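Local coordinates for protein alpha-amylase inhibitor 0.19 (Triticum aestivum, PDB 1HSS) that inhibits alpha-amylases as a secreted, disulfide-rich homodimer of the cereal trypsin/alpha-amylase inhibitor family from wheat, and is also an allergen, at residues 27-32 against 80-85; 52-57 against 113-118. All blocks are in the same frame, centred on the assembly; numbering follows the deposited sequence.

Interaction 1 of 2, residues 27-32 against 80-85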
loop_
_atom_site.group_PDB
_atom_site.type_symbol
_atom_site.label_atom_id
_atom_site.label_comp_id
_atom_site.label_asym_id
_atom_site.label_seq_id
_atom_site.Cartn_x
_atom_site.Cartn_y
_atom_site.Cartn_z
ATOM N N GLN A 27 0.569 -11.806 -1.102
ATOM C CA GLN A 27 0.319 -10.547 -1.741
ATOM C C GLN A 27 1.313 -10.181 -2.818
ATOM O O GLN A 27 0.920 -9.575 -3.806
ATOM C CB GLN A 27 0.298 -9.438 -0.721
ATOM C CG GLN A 27 -0.916 -9.431 0.149
ATOM C CD GLN A 27 -0.966 -8.172 0.979
ATOM O OE1 GLN A 27 -1.910 -7.392 0.879
ATOM N NE2 GLN A 27 0.094 -7.916 1.732
ATOM N N CYS A 28 2.601 -10.468 -2.626
ATOM C CA CYS A 28 3.608 -9.930 -3.555
ATOM C C CYS A 28 3.602 -10.517 -4.980
ATOM O O CYS A 28 4.129 -9.893 -5.905
ATOM C CB CYS A 28 5.029 -9.967 -2.955
ATOM S SG CYS A 28 5.767 -11.596 -2.705
ATOM N N ASN A 29 2.858 -11.602 -5.186
ATOM C CA ASN A 29 2.532 -12.038 -6.542
ATOM C C ASN A 29 1.031 -12.107 -6.857
ATOM O O ASN A 29 0.618 -12.802 -7.788
ATOM C CB ASN A 29 3.184 -13.386 -6.856
ATOM C CG ASN A 29 2.885 -14.444 -5.817
ATOM O OD1 ASN A 29 3.706 -15.324 -5.560
ATOM N ND2 ASN A 29 1.702 -14.382 -5.225
ATOM N N GLY A 30 0.215 -11.426 -6.053
ATOM C CA GLY A 30 -1.185 -11.259 -6.381
ATOM C C GLY A 30 -2.062 -12.469 -6.132
ATOM O O GLY A 30 -3.151 -12.540 -6.685
ATOM N N SER A 31 -1.629 -13.393 -5.274
ATOM C CA SER A 31 -2.455 -14.549 -4.935
ATOM C C SER A 31 -3.607 -14.101 -4.100
ATOM O O SER A 31 -3.573 -13.022 -3.521
ATOM C CB SER A 31 -1.681 -15.585 -4.133
ATOM O OG SER A 31 -0.661 -16.167 -4.907
ATOM N N GLN A 32 -4.600 -14.960 -3.985
ATOM C CA GLN A 32 -5.728 -14.697 -3.118
ATOM C C GLN A 32 -5.317 -14.910 -1.659
ATOM O O GLN A 32 -4.611 -15.874 -1.356
ATOM C CB GLN A 32 -6.854 -15.644 -3.486
ATOM C CG GLN A 32 -8.152 -15.354 -2.791
ATOM C CD GLN A 32 -9.323 -15.690 -3.665
ATOM O OE1 GLN A 32 -9.723 -16.845 -3.758
ATOM N NE2 GLN A 32 -9.779 -14.713 -4.434
ATOM N N PHE A 80 11.242 -14.454 -1.517
ATOM C CA PHE A 80 9.922 -14.190 -2.095
ATOM C C PHE A 80 9.695 -14.823 -3.460
ATOM O O PHE A 80 10.081 -14.262 -4.490
ATOM C CB PHE A 80 9.701 -12.694 -2.182
ATOM C CG PHE A 80 9.865 -12.014 -0.882
ATOM C CD1 PHE A 80 8.853 -12.075 0.060
ATOM C CD2 PHE A 80 11.092 -11.484 -0.521
ATOM C CE1 PHE A 80 9.060 -11.636 1.330
ATOM C CE2 PHE A 80 11.309 -11.041 0.757
ATOM C CZ PHE A 80 10.300 -11.114 1.686
ATOM N N PRO A 81 9.122 -16.042 -3.478
ATOM C CA PRO A 81 8.990 -16.845 -4.701
ATOM C C PRO A 81 7.978 -16.241 -5.665
ATOM O O PRO A 81 6.845 -15.959 -5.289
ATOM C CB PRO A 81 8.533 -18.220 -4.189
ATOM C CG PRO A 81 8.841 -18.212 -2.699
ATOM C CD PRO A 81 8.633 -16.783 -2.300
ATOM N N ARG A 82 8.435 -15.953 -6.878
ATOM C CA ARG A 82 7.587 -15.375 -7.923
ATOM C C ARG A 82 7.270 -13.891 -7.706
ATOM O O ARG A 82 6.458 -13.310 -8.440
ATOM C CB ARG A 82 6.288 -16.178 -8.075
ATOM C CG ARG A 82 6.458 -17.516 -8.792
ATOM C CD ARG A 82 5.469 -18.567 -8.277
ATOM N NE ARG A 82 6.143 -19.666 -7.581
ATOM C CZ ARG A 82 5.946 -19.989 -6.303
ATOM N NH1 ARG A 82 5.065 -19.322 -5.561
ATOM N NH2 ARG A 82 6.630 -20.992 -5.768
ATOM N N CYS A 83 8.034 -13.253 -6.818
ATOM C CA CYS A 83 7.894 -11.824 -6.552
ATOM C C CYS A 83 9.073 -10.957 -6.965
ATOM O O CYS A 83 10.231 -11.275 -6.691
ATOM C CB CYS A 83 7.620 -11.573 -5.082
ATOM S SG CYS A 83 6.056 -12.279 -4.589
ATOM N N ARG A 84 8.733 -9.775 -7.462
ATOM C CA ARG A 84 9.705 -8.752 -7.811
ATOM C C ARG A 84 10.118 -7.920 -6.606
ATOM O O ARG A 84 9.274 -7.402 -5.880
ATOM C CB ARG A 84 9.118 -7.821 -8.859
ATOM C CG ARG A 84 8.556 -8.520 -10.062
ATOM C CD ARG A 84 8.186 -7.516 -11.109
ATOM N NE ARG A 84 7.576 -8.188 -12.239
ATOM C CZ ARG A 84 7.505 -7.662 -13.449
ATOM N NH1 ARG A 84 7.997 -6.445 -13.658
ATOM N NH2 ARG A 84 6.915 -8.349 -14.425
ATOM N N ARG A 85 11.413 -7.645 -6.523
ATOM C CA ARG A 85 12.002 -6.809 -5.476
ATOM C C ARG A 85 11.197 -5.535 -5.191
ATOM O O ARG A 85 10.827 -5.251 -4.061
ATOM C CB ARG A 85 13.432 -6.440 -5.892
ATOM C CG ARG A 85 14.485 -6.551 -4.794
ATOM C CD ARG A 85 14.779 -5.196 -4.119
ATOM N NE ARG A 85 15.716 -5.334 -2.996
ATOM C CZ ARG A 85 16.489 -4.360 -2.522
ATOM N NH1 ARG A 85 16.421 -3.131 -3.028
ATOM N NH2 ARG A 85 17.333 -4.623 -1.530
#
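Cys28 and Cys83 are joined by a disulfide, SG of Cys28 to SG of Cys83 at 2.0 Å, that turns through a chi3 of 84°. Cys28 places its SG between the backbone N and the carbonyl carbon (chi1 68°), which aims the sulfur across at the other loop. The same sulfur lies 4.1 Å from CB of Phe80 and meets that ring obliquely, a sulfur-aromatic contact 5.3 Å from SG to the ring centroid. Val88 of helix 85-92 packs against both cysteines and Phe80. The disulfide is one of the five of this inhibitor, a helical member of the prolamin clan; here it ties the end of helix 20-27 to the loop that leads into helix 85-92. Helix 20-27 ends in a Schellman motif with Gly30 as its C-prime residue, while a type II turn from Phe80 to Cys83 shapes the other side. Asn29 fills the space beside the bridge. Its backbone N is 3.3 Å from SG of Cys83, and its CB rests 3.6 Å from O of Arg82. Its amide runs alongside the poorly ordered Arg82 side chain, both pointing the same way, with OD1 of Asn29 3.7 Å from CB of Arg82.

Interaction 2 of 2, residues 52-57 against 113-118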
loop_
_atom_site.group_PDB
_atom_site.type_symbol
_atom_site.label_atom_id
_atom_site.label_comp_id
_atom_site.label_asym_id
_atom_site.label_seq_id
_atom_site.Cartn_x
_atom_site.Cartn_y
_atom_site.Cartn_z
ATOM N N CYS A 52 5.648 2.412 16.222
ATOM C CA CYS A 52 6.584 1.320 15.991
ATOM C C CYS A 52 6.107 0.320 14.965
ATOM O O CYS A 52 6.802 -0.651 14.683
ATOM C CB CYS A 52 6.878 0.589 17.293
ATOM S SG CYS A 52 7.716 1.650 18.501
ATOM N N ARG A 53 4.922 0.548 14.411
ATOM C CA ARG A 53 4.350 -0.364 13.424
ATOM C C ARG A 53 5.205 -0.482 12.157
ATOM O O ARG A 53 5.423 -1.578 11.672
ATOM C CB ARG A 53 2.933 0.080 13.061
ATOM C CG ARG A 53 1.846 -0.917 13.396
ATOM C CD ARG A 53 0.969 -0.517 14.590
ATOM N NE ARG A 53 -0.231 0.213 14.230
ATOM C CZ ARG A 53 -1.250 0.466 15.057
ATOM N NH1 ARG A 53 -1.453 -0.214 16.171
ATOM N NH2 ARG A 53 -2.153 1.348 14.696
ATOM N N CYS A 54 5.753 0.630 11.670
ATOM C CA CYS A 54 6.663 0.613 10.515
ATOM C C CYS A 54 8.004 -0.011 10.825
ATOM O O CYS A 54 8.664 -0.565 9.940
ATOM C CB CYS A 54 6.915 2.022 10.015
ATOM S SG CYS A 54 5.444 2.752 9.261
ATOM N N GLY A 55 8.444 0.195 12.063
ATOM C CA GLY A 55 9.628 -0.466 12.571
ATOM C C GLY A 55 9.528 -1.976 12.671
ATOM O O GLY A 55 10.463 -2.677 12.263
ATOM N N ALA A 56 8.396 -2.478 13.180
ATOM C CA ALA A 56 8.092 -3.910 13.134
ATOM C C ALA A 56 8.110 -4.493 11.722
ATOM O O ALA A 56 8.689 -5.554 11.500
ATOM C CB ALA A 56 6.776 -4.178 13.771
ATOM N N LEU A 57 7.542 -3.766 10.763
ATOM C CA LEU A 57 7.512 -4.191 9.361
ATOM C C LEU A 57 8.900 -4.184 8.705
ATOM O O LEU A 57 9.242 -5.100 7.972
ATOM C CB LEU A 57 6.544 -3.305 8.554
ATOM C CG LEU A 57 5.066 -3.679 8.677
ATOM C CD1 LEU A 57 4.201 -2.549 8.198
ATOM C CD2 LEU A 57 4.776 -4.940 7.903
ATOM N N TYR A 113 -0.997 5.875 6.626
ATOM C CA TYR A 113 -1.344 4.436 6.641
ATOM C C TYR A 113 -0.268 3.562 6.000
ATOM O O TYR A 113 -0.460 2.373 5.793
ATOM C CB TYR A 113 -2.657 4.186 5.896
ATOM C CG TYR A 113 -3.871 4.533 6.698
ATOM C CD1 TYR A 113 -4.349 3.667 7.661
ATOM C CD2 TYR A 113 -4.522 5.748 6.522
ATOM C CE1 TYR A 113 -5.438 4.000 8.435
ATOM C CE2 TYR A 113 -5.606 6.081 7.282
ATOM C CZ TYR A 113 -6.057 5.202 8.237
ATOM O OH TYR A 113 -7.151 5.526 8.990
ATOM N N VAL A 114 0.891 4.157 5.768
ATOM C CA VAL A 114 1.830 3.655 4.792
ATOM C C VAL A 114 3.240 3.964 5.344
ATOM O O VAL A 114 3.419 4.947 6.077
ATOM C CB VAL A 114 1.500 4.354 3.432
ATOM C CG1 VAL A 114 2.650 5.115 2.902
ATOM C CG2 VAL A 114 0.939 3.357 2.457
ATOM N N CYS A 115 4.156 3.009 5.192
ATOM C CA CYS A 115 5.509 3.111 5.746
ATOM C C CYS A 115 6.588 3.414 4.706
ATOM O O CYS A 115 7.221 2.492 4.201
ATOM C CB CYS A 115 5.882 1.806 6.455
ATOM S SG CYS A 115 4.824 1.414 7.864
ATOM N N LYS A 116 6.963 4.682 4.570
ATOM C CA LYS A 116 7.935 5.087 3.538
ATOM C C LYS A 116 9.361 4.570 3.752
ATOM O O LYS A 116 10.087 4.304 2.791
ATOM C CB LYS A 116 7.957 6.610 3.372
ATOM C CG LYS A 116 8.516 7.370 4.549
ATOM C CD LYS A 116 8.419 8.865 4.300
ATOM C CE LYS A 116 8.771 9.669 5.545
ATOM N NZ LYS A 116 10.237 9.769 5.759
ATOM N N ASP A 117 9.728 4.353 5.011
ATOM C CA ASP A 117 11.023 3.760 5.350
ATOM C C ASP A 117 11.156 2.310 4.854
ATOM O O ASP A 117 12.158 1.954 4.241
ATOM C CB ASP A 117 11.267 3.854 6.870
ATOM C CG ASP A 117 10.104 3.269 7.723
ATOM O OD1 ASP A 117 8.911 3.567 7.459
ATOM O OD2 ASP A 117 10.402 2.585 8.732
ATOM N N VAL A 118 10.060 1.559 4.939
ATOM C CA VAL A 118 9.998 0.191 4.431
ATOM C C VAL A 118 9.970 0.136 2.896
ATOM O O VAL A 118 10.531 -0.777 2.297
ATOM C CB VAL A 118 8.753 -0.539 5.002
ATOM C CG1 VAL A 118 8.644 -1.956 4.432
ATOM C CG2 VAL A 118 8.823 -0.579 6.512
#
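The first turn of helix 53-67 is bound to the start of the short helix 116-119 by the disulfide Cys54-Cys115, one of those that staple together the helical fold of the cereal trypsin/alpha-amylase inhibitors. The covalent link comes first: SG of Cys54 and SG of Cys115 are 2.0 Å apart, with a chi3 of -83°. Both cysteines hold their sulfur beside the backbone N and anti to the carbonyl carbon (chi1 -69° in Cys54), and the two CA atoms are 5.5 Å from each other. Cys115 is also the N-cap residue of helix 116-119, so the bridge meets that helix right at its start. Two residues before Cys54, Cys52 forms a separate disulfide with Cys6, and the two links together tie the beginning of helix 53-67 to both the N-terminal and the C-terminal parts of the chain.

Apolar packing takes over one turn along helix 53-67. Leu57 lays CD1 against the bridge, 4.0 Å from SG of Cys115, and its CB meets CG2 of Val118 at 4.1 Å. Ile95 and Thr96 of helix 95-98 also pack on Leu57, while Tyr58 and Leu61 extend the surface that receives Val118.

The polar atoms that come close do so by van der Waals contact. The carboxylate of Asp117 leans over the Cys54 methylene, OD1 of Asp117 standing 3.6 Å from CB of Cys54. On the backbone of the same cysteine, O of Cys54 is touched by the Val118 methyl CG2 at 3.4 Å.

Overall arrangement
Both interactions centre on a disulfide, but their settings differ. Interaction 2 is the core contact, its centre about 6 Å from that of the chain, and almost wholly buried; the centre of interaction 1 lies about 14 Å from it. Interaction 1 is partly open and joins two loops, where interaction 2 joins a helix's first turn to another's N-cap. Around the bridge in 52-57/113-118 stand aliphatic Leu57 and Val118 and the Asp117 carboxylate; in 27-32/80-85, an aromatic ring, an amide and an arginine. Helix 53-67 starts in interaction 2 and packs Leu61 against Phe80 of interaction 1. Across the dimer, Tyr113 OH hydrogen-bonds Ser31 O of the second subunit. Along the chain the two contacts interlock, their centres about 19 Å apart.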